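Local coordinates for catalase (PDB 1M7S), which uses a heme cofactor to break hydrogen peroxide down into water and oxygen, protecting the cell from peroxide damage, at residues Ala74-Ser79 / Thr110-Ala115; Trp119-Asn124 / Phe210-Leu215; Gly192-Lys197 / Leu273-Ile278. All blocks are in the same frame, centred on the assembly; numbering follows the deposited sequence.

Contact 1 of 3, residues Ala74-Ser79 / Thr110-Ala115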
loop_
_atom_site.group_PDB
_atom_site.type_symbol
_atom_site.label_atom_id
_atom_site.label_comp_id
_atom_site.label_asym_id
_atom_site.label_seq_id
_atom_site.Cartn_x
_atom_site.Cartn_y
_atom_site.Cartn_z
ATOM N N ALA A 74 -5.641 -4.709 -37.400
ATOM C CA ALA A 74 -4.463 -4.712 -36.516
ATOM C C ALA A 74 -3.180 -5.196 -37.169
ATOM O O ALA A 74 -3.137 -6.272 -37.756
ATOM C CB ALA A 74 -4.740 -5.503 -35.241
ATOM N N THR A 75 -2.096 -4.432 -36.966
ATOM C CA THR A 75 -0.780 -4.788 -37.514
ATOM C C THR A 75 -0.225 -6.130 -37.126
ATOM O O THR A 75 0.478 -6.809 -37.906
ATOM C CB THR A 75 0.260 -3.674 -37.134
ATOM O OG1 THR A 75 -0.301 -2.432 -37.559
ATOM C CG2 THR A 75 1.585 -3.861 -37.862
ATOM N N VAL A 76 -0.519 -6.652 -35.912
ATOM C CA VAL A 76 -0.046 -7.959 -35.479
ATOM C C VAL A 76 -0.458 -9.094 -36.395
ATOM O O VAL A 76 0.216 -10.129 -36.472
ATOM C CB VAL A 76 -0.517 -8.224 -33.999
ATOM C CG1 VAL A 76 -2.038 -8.349 -33.939
ATOM C CG2 VAL A 76 0.156 -9.445 -33.425
ATOM N N PHE A 77 -1.542 -8.977 -37.176
ATOM C CA PHE A 77 -2.001 -9.980 -38.083
ATOM C C PHE A 77 -1.514 -9.782 -39.539
ATOM O O PHE A 77 -1.831 -10.640 -40.356
ATOM C CB PHE A 77 -3.533 -9.974 -38.113
ATOM C CG PHE A 77 -4.207 -10.180 -36.774
ATOM C CD1 PHE A 77 -5.126 -9.253 -36.312
ATOM C CD2 PHE A 77 -3.899 -11.287 -36.004
ATOM C CE1 PHE A 77 -5.770 -9.463 -35.094
ATOM C CE2 PHE A 77 -4.522 -11.490 -34.790
ATOM C CZ PHE A 77 -5.466 -10.574 -34.330
ATOM N N LYS A 78 -0.747 -8.735 -39.797
ATOM C CA LYS A 78 -0.249 -8.534 -41.192
ATOM C C LYS A 78 0.745 -9.597 -41.569
ATOM O O LYS A 78 1.742 -9.833 -40.862
ATOM C CB LYS A 78 0.358 -7.142 -41.204
ATOM C CG LYS A 78 1.300 -6.789 -42.337
ATOM C CD LYS A 78 1.737 -5.334 -42.124
ATOM C CE LYS A 78 3.215 -5.196 -42.429
ATOM N NZ LYS A 78 4.043 -6.274 -41.805
ATOM N N SER A 79 0.563 -10.310 -42.669
ATOM C CA SER A 79 1.413 -11.379 -43.118
ATOM C C SER A 79 2.897 -11.026 -43.117
ATOM O O SER A 79 3.261 -9.959 -43.582
ATOM C CB SER A 79 0.998 -11.814 -44.542
ATOM O OG SER A 79 1.548 -13.077 -44.761
ATOM N N THR A 110 -0.811 -14.557 -23.387
ATOM C CA THR A 110 0.234 -14.084 -24.328
ATOM C C THR A 110 0.160 -12.568 -24.425
ATOM O O THR A 110 -0.918 -12.028 -24.711
ATOM C CB THR A 110 -0.016 -14.690 -25.716
ATOM O OG1 THR A 110 -0.003 -16.112 -25.647
ATOM C CG2 THR A 110 1.100 -14.263 -26.715
ATOM N N LYS A 111 1.243 -11.868 -24.075
ATOM C CA LYS A 111 1.353 -10.440 -24.239
ATOM C C LYS A 111 2.077 -10.210 -25.603
ATOM O O LYS A 111 3.227 -10.637 -25.712
ATOM C CB LYS A 111 2.205 -9.837 -23.131
ATOM C CG LYS A 111 2.442 -8.346 -23.252
ATOM C CD LYS A 111 3.071 -7.684 -22.009
ATOM C CE LYS A 111 2.126 -7.749 -20.803
ATOM N NZ LYS A 111 0.830 -7.042 -21.052
ATOM N N PHE A 112 1.354 -9.607 -26.539
ATOM C CA PHE A 112 2.025 -9.381 -27.847
ATOM C C PHE A 112 2.508 -7.944 -27.874
ATOM O O PHE A 112 1.706 -7.032 -27.645
ATOM C CB PHE A 112 1.014 -9.524 -28.967
ATOM C CG PHE A 112 0.474 -10.871 -29.291
ATOM C CD1 PHE A 112 -0.619 -11.392 -28.592
ATOM C CD2 PHE A 112 1.005 -11.641 -30.310
ATOM C CE1 PHE A 112 -1.163 -12.618 -28.938
ATOM C CE2 PHE A 112 0.466 -12.864 -30.642
ATOM C CZ PHE A 112 -0.639 -13.385 -29.967
ATOM N N TYR A 113 3.794 -7.676 -28.044
ATOM C CA TYR A 113 4.286 -6.307 -27.993
ATOM C C TYR A 113 4.225 -5.760 -29.448
ATOM O O TYR A 113 5.282 -5.742 -30.074
ATOM C CB TYR A 113 5.693 -6.257 -27.461
ATOM C CG TYR A 113 5.904 -6.750 -26.017
ATOM C CD1 TYR A 113 5.796 -5.891 -24.967
ATOM C CD2 TYR A 113 6.235 -8.066 -25.799
ATOM C CE1 TYR A 113 6.015 -6.323 -23.647
ATOM C CE2 TYR A 113 6.483 -8.546 -24.493
ATOM C CZ TYR A 113 6.363 -7.650 -23.452
ATOM O OH TYR A 113 6.604 -8.102 -22.161
ATOM N N THR A 114 3.010 -5.491 -29.883
ATOM C CA THR A 114 2.809 -5.130 -31.301
ATOM C C THR A 114 3.240 -3.711 -31.594
ATOM O O THR A 114 3.442 -2.836 -30.769
ATOM C CB THR A 114 1.368 -5.276 -31.838
ATOM O OG1 THR A 114 0.626 -4.085 -31.608
ATOM C CG2 THR A 114 0.662 -6.478 -31.193
ATOM N N ALA A 115 3.302 -3.489 -32.922
ATOM C CA ALA A 115 3.672 -2.152 -33.425
ATOM C C ALA A 115 2.575 -1.139 -33.244
ATOM O O ALA A 115 2.818 0.042 -33.554
ATOM C CB ALA A 115 3.969 -2.374 -34.933
HETATM O O HOH W 1 -1.406 -4.799 -33.731
#
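Val-76 and Thr-114 carry this contact, their side chains slanting across one another so that branch point meets methyl: Val-76 CB lies 3.5 Å from Thr-114 CG2. The two branches of Val-76 go separate ways. CG2, anti to the backbone N, lies 3.9 Å from Phe-112 CD2, and the valine stands roughly at a right angle to the phenylalanine side chain; CG1 turns back over the centre of the Phe-77 ring, 3.8 Å above its plane. Thr-114 is rotated (chi1 88°) so that its methyl faces the valine while OG1 serves polar partners. A water joins the two sides there, accepting from Val-76 N at 3.0 Å and donating to Thr-114 OG1, also 3.0 Å away. The same hydroxyl is hydrogen-bonded to Asp-116 N and Gly-117 O, where the chain turns from strand 107-114 into strand 117-124. At the outer margin Thr-75 CG2 rests 4.1 Å from Ala-115 CB, and Thr-75 OG1 bonds to Asp-116. Phe-112 is itself stacked on Trp-119 and edge-to-face with Phe-62. The arrangement is that of a short 3-10 turn, residues 75-77, packed over one end of the antiparallel beta barrel of the catalase fold.

Contact 2 of 3, residues Trp119-Asn124 / Phe210-Leu215. With HEM (protoporphyrin IX containing Fe), chain E.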
loop_
_atom_site.group_PDB
_atom_site.type_symbol
_atom_site.label_atom_id
_atom_site.label_comp_id
_atom_site.label_asym_id
_atom_site.label_seq_id
_atom_site.Cartn_x
_atom_site.Cartn_y
_atom_site.Cartn_z
ATOM N N TRP A 119 -1.133 -5.928 -26.999
ATOM C CA TRP A 119 -2.355 -6.673 -27.022
ATOM C C TRP A 119 -2.144 -7.951 -26.218
ATOM O O TRP A 119 -1.267 -8.752 -26.544
ATOM C CB TRP A 119 -2.755 -7.098 -28.441
ATOM C CG TRP A 119 -3.970 -7.994 -28.444
ATOM C CD1 TRP A 119 -5.129 -7.795 -27.728
ATOM C CD2 TRP A 119 -4.160 -9.174 -29.201
ATOM N NE1 TRP A 119 -6.003 -8.820 -27.987
ATOM C CE2 TRP A 119 -5.440 -9.673 -28.890
ATOM C CE3 TRP A 119 -3.363 -9.872 -30.114
ATOM C CZ2 TRP A 119 -5.955 -10.830 -29.487
ATOM C CZ3 TRP A 119 -3.876 -11.030 -30.690
ATOM C CH2 TRP A 119 -5.156 -11.498 -30.364
ATOM N N ASP A 120 -3.015 -8.222 -25.254
ATOM C CA ASP A 120 -2.895 -9.460 -24.456
ATOM C C ASP A 120 -4.025 -10.419 -24.794
ATOM O O ASP A 120 -5.241 -10.097 -24.693
ATOM C CB ASP A 120 -3.057 -9.151 -22.947
ATOM C CG ASP A 120 -1.954 -8.317 -22.351
ATOM O OD1 ASP A 120 -2.160 -7.754 -21.262
ATOM O OD2 ASP A 120 -0.875 -8.160 -22.978
ATOM N N LEU A 121 -3.661 -11.616 -25.176
ATOM C CA LEU A 121 -4.643 -12.661 -25.417
ATOM C C LEU A 121 -4.597 -13.575 -24.174
ATOM O O LEU A 121 -3.743 -14.451 -24.057
ATOM C CB LEU A 121 -4.321 -13.405 -26.698
ATOM C CG LEU A 121 -5.296 -14.544 -27.003
ATOM C CD1 LEU A 121 -6.759 -14.119 -27.006
ATOM C CD2 LEU A 121 -4.895 -15.176 -28.363
ATOM N N VAL A 122 -5.502 -13.396 -23.224
ATOM C CA VAL A 122 -5.452 -14.137 -21.938
ATOM C C VAL A 122 -6.367 -15.358 -22.006
ATOM O O VAL A 122 -7.593 -15.188 -21.896
ATOM C CB VAL A 122 -5.891 -13.186 -20.818
ATOM C CG1 VAL A 122 -5.639 -13.828 -19.453
ATOM C CG2 VAL A 122 -5.121 -11.872 -20.930
ATOM N N GLY A 123 -5.750 -16.502 -22.325
ATOM C CA GLY A 123 -6.596 -17.688 -22.547
ATOM C C GLY A 123 -6.326 -18.804 -21.533
ATOM O O GLY A 123 -5.628 -18.648 -20.588
ATOM N N ASN A 124 -6.823 -19.991 -21.785
ATOM C CA ASN A 124 -6.718 -21.198 -21.041
ATOM C C ASN A 124 -6.594 -22.380 -21.983
ATOM O O ASN A 124 -6.953 -22.288 -23.164
ATOM C CB ASN A 124 -8.006 -21.421 -20.194
ATOM C CG ASN A 124 -7.979 -20.809 -18.818
ATOM O OD1 ASN A 124 -6.994 -20.287 -18.291
ATOM N ND2 ASN A 124 -9.125 -20.786 -18.127
ATOM N N PHE A 210 -10.168 -17.700 -31.022
ATOM C CA PHE A 210 -8.747 -17.991 -31.224
ATOM C C PHE A 210 -8.346 -19.308 -30.573
ATOM O O PHE A 210 -8.763 -19.622 -29.444
ATOM C CB PHE A 210 -7.878 -16.917 -30.540
ATOM C CG PHE A 210 -7.994 -15.553 -31.146
ATOM C CD1 PHE A 210 -7.275 -15.232 -32.308
ATOM C CD2 PHE A 210 -8.786 -14.575 -30.594
ATOM C CE1 PHE A 210 -7.382 -13.984 -32.877
ATOM C CE2 PHE A 210 -8.873 -13.322 -31.134
ATOM C CZ PHE A 210 -8.171 -13.000 -32.295
ATOM N N HIS A 211 -7.496 -20.071 -31.224
ATOM C CA HIS A 211 -7.059 -21.389 -30.815
ATOM C C HIS A 211 -5.563 -21.562 -31.102
ATOM O O HIS A 211 -5.190 -21.502 -32.294
ATOM C CB HIS A 211 -7.857 -22.469 -31.577
ATOM C CG HIS A 211 -7.408 -23.895 -31.388
ATOM N ND1 HIS A 211 -7.346 -24.790 -32.451
ATOM C CD2 HIS A 211 -6.988 -24.586 -30.307
ATOM C CE1 HIS A 211 -6.900 -25.961 -31.997
ATOM N NE2 HIS A 211 -6.681 -25.885 -30.698
ATOM N N TRP A 212 -4.828 -21.823 -30.034
ATOM C CA TRP A 212 -3.405 -22.132 -30.200
ATOM C C TRP A 212 -3.311 -23.650 -30.293
ATOM O O TRP A 212 -3.586 -24.362 -29.321
ATOM C CB TRP A 212 -2.555 -21.693 -29.012
ATOM C CG TRP A 212 -2.366 -20.256 -28.765
ATOM C CD1 TRP A 212 -2.875 -19.556 -27.692
ATOM C CD2 TRP A 212 -1.577 -19.303 -29.507
ATOM N NE1 TRP A 212 -2.466 -18.261 -27.744
ATOM C CE2 TRP A 212 -1.648 -18.073 -28.842
ATOM C CE3 TRP A 212 -0.810 -19.395 -30.675
ATOM C CZ2 TRP A 212 -1.001 -16.918 -29.263
ATOM C CZ3 TRP A 212 -0.168 -18.247 -31.110
ATOM C CH2 TRP A 212 -0.255 -16.993 -30.434
ATOM N N LYS A 213 -2.906 -24.169 -31.460
ATOM C CA LYS A 213 -2.780 -25.605 -31.643
ATOM C C LYS A 213 -1.345 -26.043 -31.372
ATOM O O LYS A 213 -0.418 -25.585 -32.060
ATOM C CB LYS A 213 -3.181 -26.064 -33.060
ATOM C CG LYS A 213 -3.054 -27.581 -33.197
ATOM C CD LYS A 213 -3.956 -28.138 -34.278
ATOM C CE LYS A 213 -3.686 -29.652 -34.376
ATOM N NZ LYS A 213 -4.472 -30.394 -33.343
ATOM N N SER A 214 -1.180 -26.880 -30.338
ATOM C CA SER A 214 0.154 -27.359 -30.006
ATOM C C SER A 214 0.802 -28.195 -31.121
ATOM O O SER A 214 0.203 -29.164 -31.590
ATOM C CB SER A 214 0.101 -28.278 -28.765
ATOM O OG SER A 214 1.446 -28.732 -28.538
ATOM N N LEU A 215 1.994 -27.801 -31.524
ATOM C CA LEU A 215 2.750 -28.523 -32.544
ATOM C C LEU A 215 3.545 -29.645 -31.903
ATOM O O LEU A 215 4.120 -30.464 -32.613
ATOM C CB LEU A 215 3.622 -27.605 -33.410
ATOM C CG LEU A 215 2.771 -26.504 -34.118
ATOM C CD1 LEU A 215 3.655 -25.686 -35.048
ATOM C CD2 LEU A 215 1.593 -27.088 -34.869
HETATM C CHA HEM E . -5.943 -14.168 -14.074
HETATM C CHB HEM E . -7.764 -16.738 -17.749
HETATM C CHC HEM E . -12.236 -15.610 -16.305
HETATM C CHD HEM E . -10.394 -12.280 -13.278
HETATM C C1A HEM E . -6.066 -14.970 -15.184
HETATM C C2A HEM E . -4.926 -15.591 -15.899
HETATM C C3A HEM E . -5.429 -16.298 -16.910
HETATM C C4A HEM E . -6.875 -16.169 -16.855
HETATM C CMA HEM E . -4.691 -17.110 -17.983
HETATM C CAA HEM E . -3.468 -15.361 -15.465
HETATM C CBA HEM E . -2.691 -14.313 -16.330
HETATM C CGA HEM E . -1.197 -14.339 -15.911
HETATM O O1A HEM E . -0.834 -13.285 -15.332
HETATM O O2A HEM E . -0.612 -15.380 -16.270
HETATM C C1B HEM E . -9.129 -16.637 -17.705
HETATM C C2B HEM E . -10.055 -17.182 -18.690
HETATM C C3B HEM E . -11.303 -16.878 -18.277
HETATM C C4B HEM E . -11.183 -16.134 -17.054
HETATM C CMB HEM E . -9.607 -17.973 -19.926
HETATM C CAB HEM E . -12.668 -17.212 -18.880
HETATM C CBB HEM E . -12.868 -17.437 -20.164
HETATM C C1C HEM E . -12.110 -14.544 -15.451
HETATM C C2C HEM E . -13.190 -13.676 -15.042
HETATM C C3C HEM E . -12.681 -12.741 -14.229
HETATM C C4C HEM E . -11.273 -13.038 -14.070
HETATM C CMC HEM E . -14.663 -13.764 -15.525
HETATM C CAC HEM E . -13.357 -11.555 -13.513
HETATM C CBC HEM E . -14.319 -10.797 -14.067
HETATM C C1D HEM E . -9.027 -12.574 -13.193
HETATM C C2D HEM E . -8.096 -11.882 -12.316
HETATM C C3D HEM E . -6.880 -12.390 -12.528
HETATM C C4D HEM E . -7.009 -13.414 -13.542
HETATM C CMD HEM E . -8.554 -10.783 -11.342
HETATM C CAD HEM E . -5.537 -11.989 -11.853
HETATM C CBD HEM E . -4.781 -10.973 -12.785
HETATM C CGD HEM E . -3.551 -10.356 -12.146
HETATM O O1D HEM E . -2.660 -9.922 -12.957
HETATM O O2D HEM E . -3.416 -10.238 -10.903
HETATM N NA HEM E . -7.223 -15.394 -15.773
HETATM N NB HEM E . -9.840 -15.979 -16.722
HETATM N NC HEM E . -10.949 -14.153 -14.820
HETATM N ND HEM E . -8.311 -13.468 -13.963
HETATM FE FE HEM E . -9.081 -14.693 -15.359
HETATM O O HOH W 2 -2.740 -16.776 -25.288
HETATM O O HOH W 3 -9.624 -16.883 -14.241
#
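A water joins the two strands: it donates to Leu-121 O at 2.8 Å and accepts from Trp-212 NE1 at 2.9 Å. The water takes the indole N-H and passes the link on to the backbone of 119-124; no direct hydrogen bond crosses between the segments. Beside it Leu-121 fills the space between two aromatic side chains. With CG anti to the backbone N (chi1 179°), its branches divide the work: CD2 lies 4.0 Å from Trp-212 NE1 and 4.1 Å from Phe-210 CB, whereas CD1 meets Phe-210 CD2. Leucine and indole run past each other in opposite directions. The strands themselves are not sheet neighbours. Their axes approach to 9.0 Å at an angle of 62°, the geometry of two walls of the catalase beta barrel meeting through side chains that point into its interior. Farther along, Trp-119 and Phe-210 come at each other from opposite directions. The indole's CH2 sits over one face of the phenyl ring, offset toward its rim and 3.9 Å from Phe-210 CZ; the planes are inclined at 57°, so the pair is oblique. Strands 107-114 and 252-260 extend this apolar filling, Trp-212 stacking on Phe-108 and Phe-210 touching Val-257. Strand 119-124 turns its other side to the heme. There Val-122 CG1 lies 3.6 Å from heme C3A, and Asn-124, a predicted active-site residue, borders the heme methyl CMB and touches His-52, the other predicted active-site residue.

Contact 3 of 3, residues Gly192-Lys197 / Leu273-Ile278. With HEM (protoporphyrin IX containing Fe), chain E.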
loop_
_atom_site.group_PDB
_atom_site.type_symbol
_atom_site.label_atom_id
_atom_site.label_comp_id
_atom_site.label_asym_id
_atom_site.label_seq_id
_atom_site.Cartn_x
_atom_site.Cartn_y
_atom_site.Cartn_z
ATOM N N GLY A 192 -8.843 -18.745 -26.571
ATOM C CA GLY A 192 -9.282 -17.456 -26.064
ATOM C C GLY A 192 -10.561 -17.594 -25.253
ATOM O O GLY A 192 -10.820 -16.718 -24.421
ATOM N N VAL A 193 -11.275 -18.684 -25.453
ATOM C CA VAL A 193 -12.576 -19.001 -24.899
ATOM C C VAL A 193 -13.677 -18.144 -25.525
ATOM O O VAL A 193 -14.540 -18.695 -26.236
ATOM C CB VAL A 193 -12.634 -18.959 -23.374
ATOM C CG1 VAL A 193 -13.998 -19.361 -22.881
ATOM C CG2 VAL A 193 -11.593 -19.963 -22.814
ATOM N N HIS A 194 -13.648 -16.852 -25.319
ATOM C CA HIS A 194 -14.671 -15.975 -25.862
ATOM C C HIS A 194 -14.476 -15.698 -27.348
ATOM O O HIS A 194 -13.352 -15.734 -27.818
ATOM C CB HIS A 194 -14.503 -14.566 -25.236
ATOM C CG HIS A 194 -14.242 -14.585 -23.773
ATOM N ND1 HIS A 194 -15.226 -14.997 -22.903
ATOM C CD2 HIS A 194 -13.131 -14.297 -23.030
ATOM C CE1 HIS A 194 -14.739 -14.944 -21.660
ATOM N NE2 HIS A 194 -13.502 -14.515 -21.720
ATOM N N ALA A 195 -15.557 -15.265 -27.988
ATOM C CA ALA A 195 -15.446 -14.666 -29.306
ATOM C C ALA A 195 -14.983 -13.215 -29.009
ATOM O O ALA A 195 -15.454 -12.579 -28.058
ATOM C CB ALA A 195 -16.838 -14.512 -29.928
ATOM N N TYR A 196 -13.989 -12.752 -29.777
ATOM C CA TYR A 196 -13.498 -11.406 -29.736
ATOM C C TYR A 196 -14.068 -10.740 -31.035
ATOM O O TYR A 196 -14.475 -11.476 -31.921
ATOM C CB TYR A 196 -11.974 -11.306 -29.804
ATOM C CG TYR A 196 -11.394 -11.550 -28.417
ATOM C CD1 TYR A 196 -11.319 -12.840 -27.926
ATOM C CD2 TYR A 196 -10.971 -10.501 -27.610
ATOM C CE1 TYR A 196 -10.825 -13.097 -26.646
ATOM C CE2 TYR A 196 -10.440 -10.747 -26.337
ATOM C CZ TYR A 196 -10.399 -12.041 -25.876
ATOM O OH TYR A 196 -9.912 -12.332 -24.610
ATOM N N LYS A 197 -14.123 -9.438 -31.009
ATOM C CA LYS A 197 -14.680 -8.740 -32.176
ATOM C C LYS A 197 -13.502 -8.120 -32.918
ATOM O O LYS A 197 -12.794 -7.265 -32.362
ATOM C CB LYS A 197 -15.702 -7.728 -31.680
ATOM C CG LYS A 197 -16.295 -6.695 -32.566
ATOM C CD LYS A 197 -17.017 -5.526 -31.891
ATOM C CE LYS A 197 -18.079 -5.950 -30.878
ATOM N NZ LYS A 197 -18.988 -4.771 -30.611
ATOM N N LEU A 273 -22.101 -16.297 -28.155
ATOM C CA LEU A 273 -21.285 -15.527 -27.209
ATOM C C LEU A 273 -21.431 -16.040 -25.778
ATOM O O LEU A 273 -21.058 -15.362 -24.814
ATOM C CB LEU A 273 -21.688 -14.064 -27.309
ATOM C CG LEU A 273 -21.582 -13.440 -28.727
ATOM C CD1 LEU A 273 -21.991 -11.988 -28.624
ATOM C CD2 LEU A 273 -20.199 -13.644 -29.316
ATOM N N ASP A 274 -21.841 -17.296 -25.637
ATOM C CA ASP A 274 -21.909 -17.962 -24.330
ATOM C C ASP A 274 -20.557 -18.656 -24.065
ATOM O O ASP A 274 -20.095 -19.499 -24.850
ATOM C CB ASP A 274 -23.017 -19.008 -24.381
ATOM C CG ASP A 274 -23.187 -19.903 -23.204
ATOM O OD1 ASP A 274 -24.105 -20.773 -23.275
ATOM O OD2 ASP A 274 -22.387 -19.723 -22.254
ATOM N N ALA A 275 -19.810 -18.200 -23.038
ATOM C CA ALA A 275 -18.489 -18.755 -22.740
ATOM C C ALA A 275 -18.440 -20.225 -22.382
ATOM O O ALA A 275 -17.362 -20.850 -22.275
ATOM C CB ALA A 275 -17.870 -17.888 -21.639
ATOM N N THR A 276 -19.599 -20.874 -22.114
ATOM C CA THR A 276 -19.667 -22.293 -21.903
ATOM C C THR A 276 -19.817 -23.091 -23.192
ATOM O O THR A 276 -19.892 -24.322 -23.144
ATOM C CB THR A 276 -20.845 -22.663 -20.956
ATOM O OG1 THR A 276 -22.140 -22.428 -21.560
ATOM C CG2 THR A 276 -20.620 -21.916 -19.665
ATOM N N LYS A 277 -19.603 -22.452 -24.374
ATOM C CA LYS A 277 -19.780 -23.161 -25.611
ATOM C C LYS A 277 -18.615 -23.046 -26.587
ATOM O O LYS A 277 -17.978 -21.997 -26.708
ATOM C CB LYS A 277 -21.006 -22.501 -26.374
ATOM C CG LYS A 277 -22.356 -22.627 -25.673
ATOM C CD LYS A 277 -22.865 -24.076 -25.686
ATOM C CE LYS A 277 -24.266 -24.150 -25.079
ATOM N NZ LYS A 277 -24.086 -23.970 -23.586
ATOM N N ILE A 278 -18.391 -24.152 -27.288
ATOM C CA ILE A 278 -17.453 -24.122 -28.420
ATOM C C ILE A 278 -18.324 -23.884 -29.677
ATOM O O ILE A 278 -19.544 -23.918 -29.567
ATOM C CB ILE A 278 -16.681 -25.428 -28.598
ATOM C CG1 ILE A 278 -17.584 -26.636 -28.880
ATOM C CG2 ILE A 278 -15.845 -25.729 -27.345
ATOM C CD1 ILE A 278 -16.800 -27.778 -29.537
HETATM C CHA HEM E . -5.943 -14.168 -14.074
HETATM C CHB HEM E . -7.764 -16.738 -17.749
HETATM C CHC HEM E . -12.236 -15.610 -16.305
HETATM C CHD HEM E . -10.394 -12.280 -13.278
HETATM C C1A HEM E . -6.066 -14.970 -15.184
HETATM C C2A HEM E . -4.926 -15.591 -15.899
HETATM C C3A HEM E . -5.429 -16.298 -16.910
HETATM C C4A HEM E . -6.875 -16.169 -16.855
HETATM C CMA HEM E . -4.691 -17.110 -17.983
HETATM C CAA HEM E . -3.468 -15.361 -15.465
HETATM C CBA HEM E . -2.691 -14.313 -16.330
HETATM C CGA HEM E . -1.197 -14.339 -15.911
HETATM O O1A HEM E . -0.834 -13.285 -15.332
HETATM O O2A HEM E . -0.612 -15.380 -16.270
HETATM C C1B HEM E . -9.129 -16.637 -17.705
HETATM C C2B HEM E . -10.055 -17.182 -18.690
HETATM C C3B HEM E . -11.303 -16.878 -18.277
HETATM C C4B HEM E . -11.183 -16.134 -17.054
HETATM C CMB HEM E . -9.607 -17.973 -19.926
HETATM C CAB HEM E . -12.668 -17.212 -18.880
HETATM C CBB HEM E . -12.868 -17.437 -20.164
HETATM C C1C HEM E . -12.110 -14.544 -15.451
HETATM C C2C HEM E . -13.190 -13.676 -15.042
HETATM C C3C HEM E . -12.681 -12.741 -14.229
HETATM C C4C HEM E . -11.273 -13.038 -14.070
HETATM C CMC HEM E . -14.663 -13.764 -15.525
HETATM C CAC HEM E . -13.357 -11.555 -13.513
HETATM C CBC HEM E . -14.319 -10.797 -14.067
HETATM C C1D HEM E . -9.027 -12.574 -13.193
HETATM C C2D HEM E . -8.096 -11.882 -12.316
HETATM C C3D HEM E . -6.880 -12.390 -12.528
HETATM C C4D HEM E . -7.009 -13.414 -13.542
HETATM C CMD HEM E . -8.554 -10.783 -11.342
HETATM C CAD HEM E . -5.537 -11.989 -11.853
HETATM C CBD HEM E . -4.781 -10.973 -12.785
HETATM C CGD HEM E . -3.551 -10.356 -12.146
HETATM O O1D HEM E . -2.660 -9.922 -12.957
HETATM O O2D HEM E . -3.416 -10.238 -10.903
HETATM N NA HEM E . -7.223 -15.394 -15.773
HETATM N NB HEM E . -9.840 -15.979 -16.722
HETATM N NC HEM E . -10.949 -14.153 -14.820
HETATM N ND HEM E . -8.311 -13.468 -13.963
HETATM FE FE HEM E . -9.081 -14.693 -15.359
HETATM O O HOH W 3 -9.624 -16.883 -14.241
#
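The heme pocket of the catalase barrel is lined here by Val-193 and His-194, and the loop 273-278 backs them from behind. Both residues close on the end carbon of one heme vinyl group, CBB: Val-193 CG1 stands 3.5 Å from heme CBB and His-194 NE2 3.4 Å from that carbon. The same CG1, anti to the backbone N (chi1 -177°), also lies 3.7 Å from Ala-275 O. The imidazole of His-194 meets the Ala-275 methyl obliquely, with ND1 4.1 Å from CB. Two polar partners outside the segments fix the rotation of this ring, since ND1 is hydrogen-bonded to Asp-322 and NE2 to Arg-328; the carboxylate would probably favour a proton on ND1. Leu-324, on helix 323-339, touches both His-194 and Ala-275. That helix also carries Tyr-332, by similarity the axial ligand of the heme iron.

Farther from the heme the contact becomes purely apolar. Ala-195 CB points across to Leu-273, whose branch CD2 comes up to it at 3.5 Å, a close methyl-to-methyl approach. The loop keeps its shape through a type I beta turn from Asp-274 to Lys-277 combined with an Asx turn. Asp-274 OD1 forms a salt bridge with Lys-277 NZ, which comes from above the carboxylate plane, and another with Arg-132. The remaining carboxylate oxygen, Asp-274 OD2, accepts twice from one face of that plane: Thr-276 N arrives 55° out of it with an N-H...O angle of 163°, and Thr-276 OG1 bonds at 2.8 Å on the syn side, tilted out of the plane.

How the contacts relate
All three contacts are largely buried and reach one antiparallel sheet, but at different depths. Contact 2 lies deepest, its centre about 10 Å from that of the chain, against 14 Å for contact 3 and 19 Å for contact 1, whose margin reaches solvent. Contacts 1 and 2 lie on neighbouring strands, 107-114 and 117-124, joined by the Lys-111 to Asp-120 salt bridge, and Phe-112 packs on Trp-212. Contacts 2 and 3 meet through the adjacent strands 190-199 and 205-214, where Phe-210 O probably accepts from Gly-192 N, and both touch the heme. A separate water bridges the segments in each of contacts 1 and 2; in contact 3 no hydrogen bond crosses, and loop 273-278 has a polar network of its own.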